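Local coordinates for protein HTH-type transcriptional regulator PrpR (PDB 6D2S) that regulates transcription of the enzymes that break down short-chain fatty acids, including propionate derived from cholesterol, through the methylcitrate and glyoxylate routes, at residues H80-M83 and P84-A88; F159-G162 and F163-C167; A92-L95 and A96-G99; R67-P71 and D72-L76; E45-R48 and D49-I53. All coordinates share one frame; numbering follows the deposited sequence.

Contact 1: H80-M83 and P84-A88; sequences HWLM and PGQRA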
loop_
_atom_site.group_PDB
_atom_site.type_symbol
_atom_site.label_atom_id
_atom_site.label_comp_id
_atom_site.label_asym_id
_atom_site.label_seq_id
_atom_site.Cartn_x
_atom_site.Cartn_y
_atom_site.Cartn_z
ATOM N N HIS A 80 -1.562 0.402 -20.405
ATOM C CA HIS A 80 -0.812 -0.749 -20.911
ATOM C C HIS A 80 0.605 -0.811 -20.355
ATOM O O HIS A 80 1.192 -1.898 -20.295
ATOM C CB HIS A 80 -0.767 -0.694 -22.442
ATOM C CG HIS A 80 0.227 0.291 -22.971
ATOM N ND1 HIS A 80 0.116 1.649 -22.759
ATOM C CD2 HIS A 80 1.378 0.112 -23.664
ATOM C CE1 HIS A 80 1.145 2.265 -23.313
ATOM N NE2 HIS A 80 1.924 1.356 -23.871
ATOM N N TRP A 81 1.185 0.324 -19.969
ATOM C CA TRP A 81 2.555 0.290 -19.472
ATOM C C TRP A 81 2.657 -0.215 -18.037
ATOM O O TRP A 81 3.773 -0.324 -17.515
ATOM C CB TRP A 81 3.204 1.675 -19.591
ATOM C CG TRP A 81 2.425 2.806 -18.990
ATOM C CD1 TRP A 81 1.494 3.584 -19.613
ATOM C CD2 TRP A 81 2.520 3.295 -17.643
ATOM N NE1 TRP A 81 1.003 4.528 -18.737
ATOM C CE2 TRP A 81 1.614 4.368 -17.522
ATOM C CE3 TRP A 81 3.285 2.929 -16.531
ATOM C CZ2 TRP A 81 1.451 5.080 -16.331
ATOM C CZ3 TRP A 81 3.130 3.638 -15.353
ATOM C CH2 TRP A 81 2.218 4.701 -15.262
ATOM N N LEU A 82 1.538 -0.543 -17.393
ATOM C CA LEU A 82 1.578 -1.111 -16.053
ATOM C C LEU A 82 1.862 -2.607 -16.093
ATOM O O LEU A 82 1.402 -3.314 -16.994
ATOM C CB LEU A 82 0.248 -0.879 -15.333
ATOM C CG LEU A 82 -0.191 0.566 -15.128
ATOM C CD1 LEU A 82 -1.607 0.597 -14.559
ATOM C CD2 LEU A 82 0.785 1.326 -14.204
ATOM N N MET A 83 2.634 -3.083 -15.111
ATOM C CA MET A 83 2.829 -4.513 -14.933
ATOM C C MET A 83 1.560 -5.147 -14.371
ATOM O O MET A 83 0.676 -4.447 -13.866
ATOM C CB MET A 83 4.008 -4.784 -14.001
ATOM C CG MET A 83 5.354 -4.385 -14.568
ATOM S SD MET A 83 5.749 -5.315 -16.055
ATOM C CE MET A 83 5.781 -6.989 -15.423
ATOM N N PRO A 84 1.440 -6.479 -14.456
ATOM C CA PRO A 84 0.205 -7.134 -13.986
ATOM C C PRO A 84 -0.219 -6.739 -12.582
ATOM O O PRO A 84 -1.420 -6.568 -12.323
ATOM C CB PRO A 84 0.559 -8.623 -14.076
ATOM C CG PRO A 84 1.535 -8.685 -15.223
ATOM C CD PRO A 84 2.376 -7.438 -15.075
ATOM N N GLY A 85 0.734 -6.567 -11.666
ATOM C CA GLY A 85 0.361 -6.199 -10.310
ATOM C C GLY A 85 -0.306 -4.840 -10.243
ATOM O O GLY A 85 -1.288 -4.653 -9.516
ATOM N N GLN A 86 0.224 -3.865 -10.990
ATOM C CA GLN A 86 -0.397 -2.540 -10.998
ATOM C C GLN A 86 -1.685 -2.518 -11.808
ATOM O O GLN A 86 -2.609 -1.775 -11.464
ATOM C CB GLN A 86 0.574 -1.484 -11.533
ATOM C CG GLN A 86 1.200 -0.641 -10.424
ATOM C CD GLN A 86 0.158 -0.022 -9.483
ATOM O OE1 GLN A 86 -0.563 0.917 -9.847
ATOM N NE2 GLN A 86 0.078 -0.554 -8.268
ATOM N N ARG A 87 -1.768 -3.298 -12.888
ATOM C CA ARG A 87 -3.062 -3.465 -13.548
ATOM C C ARG A 87 -4.108 -3.953 -12.551
ATOM O O ARG A 87 -5.207 -3.399 -12.458
ATOM C CB ARG A 87 -2.941 -4.439 -14.721
ATOM C CG ARG A 87 -2.061 -3.918 -15.851
ATOM C CD ARG A 87 -1.946 -4.922 -16.996
ATOM N NE ARG A 87 -1.051 -4.423 -18.040
ATOM C CZ ARG A 87 -0.944 -4.955 -19.257
ATOM N NH1 ARG A 87 -1.688 -6.001 -19.592
ATOM N NH2 ARG A 87 -0.105 -4.431 -20.146
ATOM N N ALA A 88 -3.778 -5.001 -11.795
ATOM C CA ALA A 88 -4.702 -5.497 -10.783
ATOM C C ALA A 88 -5.045 -4.408 -9.775
ATOM O O ALA A 88 -6.213 -4.249 -9.388
ATOM C CB ALA A 88 -4.097 -6.705 -10.063
#

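Contact 2: F159-G162 and F163-C167; sequences FGVG and FETVC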
loop_
_atom_site.group_PDB
_atom_site.type_symbol
_atom_site.label_atom_id
_atom_site.label_comp_id
_atom_site.label_asym_id
_atom_site.label_seq_id
_atom_site.Cartn_x
_atom_site.Cartn_y
_atom_site.Cartn_z
ATOM N N PHE A 159 3.835 -12.154 -4.623
ATOM C CA PHE A 159 2.501 -11.657 -4.944
ATOM C C PHE A 159 2.453 -10.867 -6.245
ATOM O O PHE A 159 1.354 -10.551 -6.717
ATOM C CB PHE A 159 1.952 -10.807 -3.792
ATOM C CG PHE A 159 1.650 -11.615 -2.570
ATOM C CD1 PHE A 159 0.435 -12.265 -2.440
ATOM C CD2 PHE A 159 2.598 -11.773 -1.574
ATOM C CE1 PHE A 159 0.150 -13.034 -1.320
ATOM C CE2 PHE A 159 2.320 -12.544 -0.445
ATOM C CZ PHE A 159 1.095 -13.177 -0.320
ATOM N N GLY A 160 3.607 -10.585 -6.847
ATOM C CA GLY A 160 3.659 -9.866 -8.108
ATOM C C GLY A 160 3.407 -8.381 -8.002
ATOM O O GLY A 160 2.837 -7.786 -8.929
ATOM N N VAL A 161 3.825 -7.753 -6.904
ATOM C CA VAL A 161 3.568 -6.339 -6.672
ATOM C C VAL A 161 4.885 -5.630 -6.377
ATOM O O VAL A 161 5.912 -6.254 -6.107
ATOM C CB VAL A 161 2.552 -6.114 -5.531
ATOM C CG1 VAL A 161 1.216 -6.773 -5.885
ATOM C CG2 VAL A 161 3.084 -6.675 -4.216
ATOM N N GLY A 162 4.837 -4.295 -6.422
ATOM C CA GLY A 162 6.033 -3.497 -6.237
ATOM C C GLY A 162 6.419 -3.290 -4.778
ATOM O O GLY A 162 5.659 -3.555 -3.849
ATOM N N PHE A 163 7.645 -2.792 -4.605
ATOM C CA PHE A 163 8.247 -2.631 -3.282
ATOM C C PHE A 163 7.388 -1.761 -2.362
ATOM O O PHE A 163 7.131 -2.130 -1.210
ATOM C CB PHE A 163 9.644 -2.038 -3.455
ATOM C CG PHE A 163 10.492 -2.085 -2.215
ATOM C CD1 PHE A 163 10.475 -1.039 -1.313
ATOM C CD2 PHE A 163 11.319 -3.172 -1.966
ATOM C CE1 PHE A 163 11.269 -1.070 -0.176
ATOM C CE2 PHE A 163 12.113 -3.210 -0.834
ATOM C CZ PHE A 163 12.081 -2.160 0.065
ATOM N N GLU A 164 6.939 -0.589 -2.840
ATOM C CA GLU A 164 6.163 0.266 -1.944
ATOM C C GLU A 164 4.786 -0.320 -1.663
ATOM O O GLU A 164 4.209 -0.045 -0.603
ATOM C CB GLU A 164 6.042 1.691 -2.500
ATOM C CG GLU A 164 5.174 1.835 -3.740
ATOM C CD GLU A 164 5.958 1.688 -5.034
ATOM O OE1 GLU A 164 6.943 0.903 -5.068
ATOM O OE2 GLU A 164 5.590 2.376 -6.015
ATOM N N THR A 165 4.247 -1.127 -2.585
ATOM C CA THR A 165 2.963 -1.777 -2.332
ATOM C C THR A 165 3.079 -2.775 -1.186
ATOM O O THR A 165 2.207 -2.827 -0.313
ATOM C CB THR A 165 2.464 -2.459 -3.611
ATOM O OG1 THR A 165 2.402 -1.488 -4.664
ATOM C CG2 THR A 165 1.071 -3.072 -3.412
ATOM N N VAL A 166 4.165 -3.557 -1.162
ATOM C CA VAL A 166 4.424 -4.452 -0.031
ATOM C C VAL A 166 4.597 -3.651 1.254
ATOM O O VAL A 166 4.017 -3.986 2.292
ATOM C CB VAL A 166 5.666 -5.324 -0.294
ATOM C CG1 VAL A 166 5.982 -6.177 0.946
ATOM C CG2 VAL A 166 5.467 -6.220 -1.538
ATOM N N CYS A 167 5.436 -2.610 1.216
ATOM C CA CYS A 167 5.707 -1.835 2.433
ATOM C C CYS A 167 4.428 -1.241 2.995
ATOM O O CYS A 167 4.182 -1.279 4.207
ATOM C CB CYS A 167 6.707 -0.716 2.161
ATOM S SG CYS A 167 8.374 -1.247 1.905
#

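Contact 3: A92-L95 and A96-G99; sequences ATQL and ALVG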
loop_
_atom_site.group_PDB
_atom_site.type_symbol
_atom_site.label_atom_id
_atom_site.label_comp_id
_atom_site.label_asym_id
_atom_site.label_seq_id
_atom_site.Cartn_x
_atom_site.Cartn_y
_atom_site.Cartn_z
ATOM N N ALA A 92 -8.832 -3.221 -8.949
ATOM C CA ALA A 92 -9.401 -3.377 -7.618
ATOM C C ALA A 92 -9.751 -2.029 -7.001
ATOM O O ALA A 92 -10.715 -1.935 -6.230
ATOM C CB ALA A 92 -8.420 -4.155 -6.719
ATOM N N THR A 93 -9.002 -0.979 -7.342
ATOM C CA THR A 93 -9.371 0.361 -6.896
ATOM C C THR A 93 -10.730 0.755 -7.457
ATOM O O THR A 93 -11.605 1.219 -6.718
ATOM C CB THR A 93 -8.298 1.379 -7.291
ATOM O OG1 THR A 93 -7.083 1.082 -6.598
ATOM C CG2 THR A 93 -8.739 2.805 -6.896
ATOM N N GLN A 94 -10.948 0.518 -8.760
ATOM C CA GLN A 94 -12.251 0.816 -9.352
ATOM C C GLN A 94 -13.344 -0.080 -8.778
ATOM O O GLN A 94 -14.487 0.363 -8.605
ATOM C CB GLN A 94 -12.190 0.671 -10.878
ATOM C CG GLN A 94 -13.416 1.242 -11.587
ATOM C CD GLN A 94 -13.511 2.740 -11.402
ATOM O OE1 GLN A 94 -14.591 3.292 -11.143
ATOM N NE2 GLN A 94 -12.375 3.414 -11.533
ATOM N N LEU A 95 -13.012 -1.341 -8.469
ATOM C CA LEU A 95 -13.981 -2.237 -7.842
ATOM C C LEU A 95 -14.478 -1.660 -6.521
ATOM O O LEU A 95 -15.678 -1.715 -6.214
ATOM C CB LEU A 95 -13.352 -3.617 -7.616
ATOM C CG LEU A 95 -14.040 -4.590 -6.638
ATOM C CD1 LEU A 95 -15.482 -4.825 -6.989
ATOM C CD2 LEU A 95 -13.279 -5.929 -6.587
ATOM N N ALA A 96 -13.572 -1.080 -5.740
ATOM C CA ALA A 96 -13.988 -0.425 -4.502
ATOM C C ALA A 96 -14.886 0.766 -4.790
ATOM O O ALA A 96 -15.915 0.949 -4.135
ATOM C CB ALA A 96 -12.767 0.024 -3.696
ATOM N N LEU A 97 -14.494 1.608 -5.744
ATOM C CA LEU A 97 -15.286 2.795 -6.048
ATOM C C LEU A 97 -16.702 2.443 -6.498
ATOM O O LEU A 97 -17.646 3.178 -6.182
ATOM C CB LEU A 97 -14.559 3.633 -7.107
ATOM C CG LEU A 97 -13.244 4.260 -6.615
ATOM C CD1 LEU A 97 -12.479 4.957 -7.752
ATOM C CD2 LEU A 97 -13.497 5.229 -5.465
ATOM N N VAL A 98 -16.889 1.319 -7.204
ATOM C CA VAL A 98 -18.207 1.001 -7.759
ATOM C C VAL A 98 -18.980 0.001 -6.906
ATOM O O VAL A 98 -20.216 0.027 -6.882
ATOM C CB VAL A 98 -18.111 0.481 -9.213
ATOM C CG1 VAL A 98 -17.391 1.487 -10.112
ATOM C CG2 VAL A 98 -17.477 -0.905 -9.270
ATOM N N GLY A 99 -18.280 -0.892 -6.217
ATOM C CA GLY A 99 -18.940 -1.961 -5.487
ATOM C C GLY A 99 -18.871 -1.863 -3.980
ATOM O O GLY A 99 -19.564 -2.601 -3.275
#

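Contact 4: R67-P71 and D72-L76; sequences RRYHP and DTKVL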
loop_
_atom_site.group_PDB
_atom_site.type_symbol
_atom_site.label_atom_id
_atom_site.label_comp_id
_atom_site.label_asym_id
_atom_site.label_seq_id
_atom_site.Cartn_x
_atom_site.Cartn_y
_atom_site.Cartn_z
ATOM N N ARG A 67 -5.568 4.805 -15.146
ATOM C CA ARG A 67 -6.858 4.243 -15.503
ATOM C C ARG A 67 -7.806 5.373 -15.872
ATOM O O ARG A 67 -7.576 6.541 -15.538
ATOM C CB ARG A 67 -7.447 3.398 -14.362
ATOM C CG ARG A 67 -7.998 4.241 -13.210
ATOM C CD ARG A 67 -8.584 3.385 -12.076
ATOM N NE ARG A 67 -9.135 4.263 -11.051
ATOM C CZ ARG A 67 -8.435 4.772 -10.041
ATOM N NH1 ARG A 67 -7.143 4.481 -9.892
ATOM N NH2 ARG A 67 -9.030 5.579 -9.173
ATOM N N ARG A 68 -8.867 5.008 -16.589
ATOM C CA ARG A 68 -9.964 5.921 -16.891
ATOM C C ARG A 68 -11.236 5.092 -16.935
ATOM O O ARG A 68 -11.339 4.161 -17.739
ATOM C CB ARG A 68 -9.751 6.654 -18.224
ATOM C CG ARG A 68 -10.796 7.735 -18.529
ATOM C CD ARG A 68 -10.694 8.890 -17.544
ATOM N NE ARG A 68 -11.788 9.852 -17.666
ATOM C CZ ARG A 68 -11.680 11.036 -18.260
ATOM N NH1 ARG A 68 -10.526 11.413 -18.796
ATOM N NH2 ARG A 68 -12.723 11.847 -18.315
ATOM N N TYR A 69 -12.192 5.415 -16.069
ATOM C CA TYR A 69 -13.462 4.720 -16.051
ATOM C C TYR A 69 -14.450 5.458 -16.949
ATOM O O TYR A 69 -14.551 6.687 -16.892
ATOM C CB TYR A 69 -13.992 4.607 -14.621
ATOM C CG TYR A 69 -15.261 3.803 -14.539
ATOM C CD1 TYR A 69 -15.319 2.522 -15.071
ATOM C CD2 TYR A 69 -16.400 4.317 -13.927
ATOM C CE1 TYR A 69 -16.467 1.776 -15.011
ATOM C CE2 TYR A 69 -17.558 3.571 -13.857
ATOM C CZ TYR A 69 -17.584 2.303 -14.398
ATOM O OH TYR A 69 -18.731 1.553 -14.348
ATOM N N HIS A 70 -15.150 4.703 -17.795
ATOM C CA HIS A 70 -16.173 5.217 -18.703
ATOM C C HIS A 70 -17.533 4.772 -18.171
ATOM O O HIS A 70 -18.050 3.714 -18.565
ATOM C CB HIS A 70 -15.939 4.707 -20.130
ATOM C CG HIS A 70 -14.700 5.256 -20.777
ATOM N ND1 HIS A 70 -14.740 6.099 -21.870
ATOM C CD2 HIS A 70 -13.387 5.080 -20.489
ATOM C CE1 HIS A 70 -13.507 6.420 -22.223
ATOM N NE2 HIS A 70 -12.667 5.818 -21.399
ATOM N N PRO A 71 -18.160 5.548 -17.286
ATOM C CA PRO A 71 -19.371 5.055 -16.603
ATOM C C PRO A 71 -20.563 4.868 -17.517
ATOM O O PRO A 71 -21.458 4.079 -17.187
ATOM C CB PRO A 71 -19.648 6.136 -15.552
ATOM C CG PRO A 71 -19.016 7.368 -16.103
ATOM C CD PRO A 71 -17.789 6.907 -16.860
ATOM N N ASP A 72 -20.609 5.556 -18.656
ATOM C CA ASP A 72 -21.802 5.498 -19.490
ATOM C C ASP A 72 -21.919 4.187 -20.254
ATOM O O ASP A 72 -23.028 3.805 -20.637
ATOM C CB ASP A 72 -21.806 6.699 -20.443
ATOM C CG ASP A 72 -21.762 8.021 -19.690
ATOM O OD1 ASP A 72 -22.835 8.496 -19.263
ATOM O OD2 ASP A 72 -20.655 8.558 -19.468
ATOM N N THR A 73 -20.808 3.494 -20.494
ATOM C CA THR A 73 -20.834 2.171 -21.106
ATOM C C THR A 73 -20.148 1.128 -20.222
ATOM O O THR A 73 -19.952 -0.013 -20.658
ATOM C CB THR A 73 -20.180 2.222 -22.495
ATOM O OG1 THR A 73 -20.234 0.930 -23.110
ATOM C CG2 THR A 73 -18.726 2.663 -22.387
ATOM N N LYS A 74 -19.769 1.497 -18.998
ATOM C CA LYS A 74 -19.196 0.581 -18.005
ATOM C C LYS A 74 -17.935 -0.105 -18.537
ATOM O O LYS A 74 -17.811 -1.331 -18.556
ATOM C CB LYS A 74 -20.236 -0.450 -17.550
ATOM C CG LYS A 74 -21.463 0.176 -16.893
ATOM C CD LYS A 74 -22.269 -0.853 -16.118
ATOM C CE LYS A 74 -22.725 -1.990 -17.013
ATOM N NZ LYS A 74 -23.442 -3.040 -16.236
ATOM N N VAL A 75 -16.987 0.719 -18.970
ATOM C CA VAL A 75 -15.687 0.247 -19.433
ATOM C C VAL A 75 -14.618 0.874 -18.560
ATOM O O VAL A 75 -14.624 2.088 -18.348
ATOM C CB VAL A 75 -15.442 0.604 -20.913
ATOM C CG1 VAL A 75 -13.956 0.400 -21.266
ATOM C CG2 VAL A 75 -16.326 -0.235 -21.817
ATOM N N LEU A 76 -13.677 0.055 -18.081
ATOM C CA LEU A 76 -12.527 0.561 -17.341
ATOM C C LEU A 76 -11.292 0.349 -18.205
ATOM O O LEU A 76 -10.910 -0.795 -18.474
ATOM C CB LEU A 76 -12.359 -0.144 -15.996
ATOM C CG LEU A 76 -11.097 0.284 -15.235
ATOM C CD1 LEU A 76 -11.185 1.752 -14.820
ATOM C CD2 LEU A 76 -10.864 -0.603 -14.014
#

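Contact 5: E45-R48 and D49-I53; sequences ELMR and DRFGI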
loop_
_atom_site.group_PDB
_atom_site.type_symbol
_atom_site.label_atom_id
_atom_site.label_comp_id
_atom_site.label_asym_id
_atom_site.label_seq_id
_atom_site.Cartn_x
_atom_site.Cartn_y
_atom_site.Cartn_z
ATOM N N GLU A 45 -12.287 -10.648 -14.930
ATOM C CA GLU A 45 -13.417 -11.570 -14.964
ATOM C C GLU A 45 -14.438 -11.231 -13.884
ATOM O O GLU A 45 -15.646 -11.204 -14.149
ATOM C CB GLU A 45 -12.918 -13.011 -14.803
ATOM C CG GLU A 45 -13.997 -14.069 -14.950
ATOM C CD GLU A 45 -13.452 -15.481 -14.806
ATOM O OE1 GLU A 45 -13.878 -16.199 -13.875
ATOM O OE2 GLU A 45 -12.591 -15.870 -15.623
ATOM N N LEU A 46 -13.973 -10.989 -12.651
ATOM C CA LEU A 46 -14.888 -10.602 -11.579
ATOM C C LEU A 46 -15.651 -9.330 -11.940
ATOM O O LEU A 46 -16.873 -9.247 -11.750
ATOM C CB LEU A 46 -14.108 -10.417 -10.271
ATOM C CG LEU A 46 -14.848 -9.963 -9.015
ATOM C CD1 LEU A 46 -15.985 -10.910 -8.702
ATOM C CD2 LEU A 46 -13.879 -9.878 -7.827
ATOM N N MET A 47 -14.949 -8.327 -12.473
ATOM C CA MET A 47 -15.616 -7.069 -12.810
ATOM C C MET A 47 -16.718 -7.283 -13.835
ATOM O O MET A 47 -17.803 -6.697 -13.726
ATOM C CB MET A 47 -14.595 -6.051 -13.325
ATOM C CG MET A 47 -13.680 -5.535 -12.223
ATOM S SD MET A 47 -14.590 -4.434 -11.119
ATOM C CE MET A 47 -14.133 -2.837 -11.793
ATOM N N ARG A 48 -16.457 -8.121 -14.843
ATOM C CA ARG A 48 -17.468 -8.447 -15.845
ATOM C C ARG A 48 -18.632 -9.216 -15.226
ATOM O O ARG A 48 -19.804 -8.885 -15.446
ATOM C CB ARG A 48 -16.809 -9.272 -16.959
ATOM C CG ARG A 48 -17.609 -9.481 -18.207
ATOM C CD ARG A 48 -16.718 -10.125 -19.275
ATOM N NE ARG A 48 -17.485 -10.498 -20.456
ATOM C CZ ARG A 48 -18.104 -11.661 -20.598
ATOM N NH1 ARG A 48 -18.035 -12.567 -19.629
ATOM N NH2 ARG A 48 -18.792 -11.913 -21.705
ATOM N N ASP A 49 -18.319 -10.255 -14.449
ATOM C CA ASP A 49 -19.344 -11.157 -13.930
ATOM C C ASP A 49 -20.247 -10.463 -12.920
ATOM O O ASP A 49 -21.468 -10.659 -12.930
ATOM C CB ASP A 49 -18.679 -12.367 -13.275
ATOM C CG ASP A 49 -18.147 -13.370 -14.284
ATOM O OD1 ASP A 49 -18.429 -13.221 -15.491
ATOM O OD2 ASP A 49 -17.436 -14.309 -13.856
ATOM N N ARG A 50 -19.665 -9.664 -12.032
ATOM C CA ARG A 50 -20.391 -9.100 -10.904
ATOM C C ARG A 50 -20.999 -7.737 -11.203
ATOM O O ARG A 50 -22.082 -7.430 -10.693
ATOM C CB ARG A 50 -19.451 -8.995 -9.700
ATOM C CG ARG A 50 -20.109 -8.602 -8.393
ATOM C CD ARG A 50 -19.053 -8.394 -7.319
ATOM N NE ARG A 50 -19.629 -8.145 -6.003
ATOM C CZ ARG A 50 -19.649 -9.035 -5.017
ATOM N NH1 ARG A 50 -19.117 -10.237 -5.198
ATOM N NH2 ARG A 50 -20.192 -8.718 -3.851
ATOM N N PHE A 51 -20.338 -6.909 -12.024
ATOM C CA PHE A 51 -20.813 -5.556 -12.297
ATOM C C PHE A 51 -21.081 -5.268 -13.758
ATOM O O PHE A 51 -21.618 -4.198 -14.069
ATOM C CB PHE A 51 -19.807 -4.521 -11.774
ATOM C CG PHE A 51 -19.544 -4.644 -10.321
ATOM C CD1 PHE A 51 -18.440 -5.337 -9.858
ATOM C CD2 PHE A 51 -20.426 -4.101 -9.405
ATOM C CE1 PHE A 51 -18.214 -5.472 -8.511
ATOM C CE2 PHE A 51 -20.202 -4.231 -8.057
ATOM C CZ PHE A 51 -19.101 -4.919 -7.605
ATOM N N GLY A 52 -20.769 -6.189 -14.659
ATOM C CA GLY A 52 -20.913 -5.866 -16.056
ATOM C C GLY A 52 -19.929 -4.827 -16.536
ATOM O O GLY A 52 -20.155 -4.214 -17.578
ATOM N N ILE A 53 -18.834 -4.621 -15.811
ATOM C CA ILE A 53 -17.803 -3.682 -16.229
ATOM C C ILE A 53 -16.766 -4.436 -17.041
ATOM O O ILE A 53 -16.270 -5.480 -16.609
ATOM C CB ILE A 53 -17.165 -2.988 -15.021
ATOM C CG1 ILE A 53 -18.202 -2.098 -14.335
ATOM C CG2 ILE A 53 -15.922 -2.193 -15.453
ATOM C CD1 ILE A 53 -17.754 -1.593 -13.006
#

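Contact 1: H80-M83 and P84-A88
Arg87 reaches back over the preceding loop and binds two of its carbonyls. Its NH2 donates to His80 O at 2.8 Å, with the acceptor at the guanidinium edge and near the guanidinium plane. Its NE donates to Leu82 O at 2.9 Å. This second bond is more bent, 136° at the hydrogen, and Leu82 O lies tilted from the guanidinium plane. With two bonds from different nitrogens, the rotation of the group is fixed. The chain can reach that far because it is extended from CG to NE. The backbone adds Arg87 N to Met83 O at 2.9 Å, almost straight at 173°. Leu82 packs beside these bonds. Its CB lies 3.9 Å from Gln86 CB and also touches Arg87 CG. In one of its two conformers, Met83 lies beside the Pro84 ring, pointing the same way. Gln86 OE1 is bonded to Gln90 NE2, one turn further on. Met83 shares a backbone bond with Gly251, within the calcium-binding loop of Ala248, Asp250 and Leu252. Met83 is the N-cap and Pro84 the first residue of helix 84-99, so this is a helix N-terminus tied to the loop leaving strand 75-79, within the IrrE N-terminal-like domain.

Contact 2: F159-G162 and F163-C167
Gly162 is the N-cap of helix 163-170, and its carbonyl opens the helix by accepting Val166 N at 3.1 Å with an N-H...O angle of 164°. Gly162 has no side chain; the apolar contact is made by Val161. Val161 CG2 meets Val166 CG2 at 3.6 Å, the two side chains crossing at about a right angle. Val166 puts this methyl beside its own backbone N, so it also lies 3.5 Å from Gly162 O. Next to this pair, Thr165 CG2 rests 4.0 Å from Val161 CB. The whole forms a tight turn between two helices of the IrrE N-terminal-like domain: helix 152-159 ends as Gly160 takes positive phi, and helix 163-170 begins three residues later. Val166 also packs back on Ile152 and Leu155 of the first helix. Glu164 starts away from 159-162, though its end swings back nearer; its OE2 accepts a hydrogen bond from Leu255 N. The Glu164 side chain lies about 4 Å from a bound calcium ion.

Contact 3: A92-L95 and A96-G99
Val98 lies over the carbonyl of Gln94, one turn back in the same helix. Its CG2 comes within 3.3 Å of Gln94 O, having taken the position between its own backbone N and carbonyl carbon. Leu97, with CG anti to the carbonyl carbon instead, sets that atom 3.5 Å from Thr93 O. The Gln94 side chain is bent at chi2 (65°), which curls it forward along the helix. There it crosses both Leu97 and Val98 at about a right angle. Ala96 is small, and its CB sits 3.5 Å from Thr93 O.

The backbone ladder runs i to i+4 and forks at Val98. Ala96 N bonds Ala92 O, and Leu97 N bonds Thr93 O. Val98 N gives its main bond to Gln94 O at 2.9 Å and a weak one to Leu95 O. Gly99 N closes the series on Leu95 O at 2.7 Å, where the helix ends. Thr93 OG1 is bonded to Phe89 O within the helix. Leu95 points to Met47 and Phe51 of helix 39-51, while Ala96 and Leu97 face helix 116-135.

This is the C-terminal end of helix 84-99, packed between helices 39-51 and 116-135 in the IrrE N-terminal-like domain. Peptidases of this clan carry the zinc motif HExxH on a helix that probably corresponds to this one. Here 93-97 read Thr-Gln-Leu-Ala-Leu, consistent with a peptidase-like fold lacking that zinc site.

Contact 4: R67-P71 and D72-L76
The Tyr69 ring turns its edge to Leu76 CB, which lies 4.1 Å from CD1. Pro71 N stands over one face of the ring, offset toward the rim. Val75 O approaches obliquely, 3.4 Å from Tyr69 CD1. The ring lies along the hairpin because CG is anti to the backbone N (chi1 -176°), and this carries OH to within 3.8 Å of Lys74 CA. The His70 ring has Val75 O near its plane, at the edge.

Behind Tyr69, Leu76 CD1 packs on Tyr69 CB at 4.0 Å. The same methyl touches Arg67 CB. His70 and Val75 share the other face of the sheet, CB to CB 4.2 Å.

The backbone sets this register. His70 and Val75 are an antiparallel hydrogen-bonded pair: His70 N donates to Val75 O at 2.7 Å, and Val75 N to His70 O at 3.2 Å. Lys74 N and Thr73 N add weak bonds to His70 O. Lys74 has positive phi, and with Val75 it faces His70 in a G1 beta bulge that closes the loop 71-74.

Polar side-chain ends find partners beyond the turn. Arg67 NH1 bonds Gln90 OE1, and Lys74 NZ bonds Phe51 O at the end of helix 39-51. His70 NE2 accepts from Arg77 NH1, which implies that His70 is probably neutral.

Contact 5: E45-R48 and D49-I53
Met47 bends twice, at chi2 (-72°) and chi3 (-97°), and so brings its sulfur to Phe51 and its methyl to Ile53. SD lies 5.2 Å from the Phe51 ring centroid and approaches obliquely, a Met-aromatic contact. CE meets Ile53 CD1 at 4.0 Å, the chains side by side. Met47 O is gripped twice: Phe51 N and Ile53 N, each at 3.1 Å, reach it from opposite faces of its carbonyl plane. Gly52 N bonds Arg48 O at 3.0 Å. Gly52 has positive phi and takes the chain out of the helix after a wider pi-type turn at 49-51. On the outer side, Glu45 OE1 and Asp49 OD2 are only 4.0 Å apart. These like charges would probably raise the pKa of one of them slightly. Arg48 NH1 is near Asp49 OD1 but beyond salt-bridge range. This is the C-terminal end of helix 39-51. Met47 packs on Ile91 and Leu95 of helix 84-99, Phe51 also packs on Leu95, and Ile53 reaches Val98 as the chain enters strand 54-58.

Overall arrangement
All five contacts are local. Contacts 2 and 3 are buried, with mostly apolar side-chain contacts over helical backbone bonds. Contact 4 is on the surface and rests on backbone bonds, with its arginine and lysine ends bonded to helices 84-99 and 39-51. Contacts 1 and 5 are intermediate. Contact 1 leads into helix 84-99 with an arginine gripping carbonyls, and contact 3 ends it, their centres about 16 Å apart; contact 2 starts another helix with a bare glycine. Contacts 3, 4 and 5 touch one another: Gly99 CA meets Phe51 CZ, Gln94 CB meets Leu76 CD2, and Tyr69 OH meets Ile53 CD1. Contact 2 stands apart, its centre about 20 Å or more from theirs.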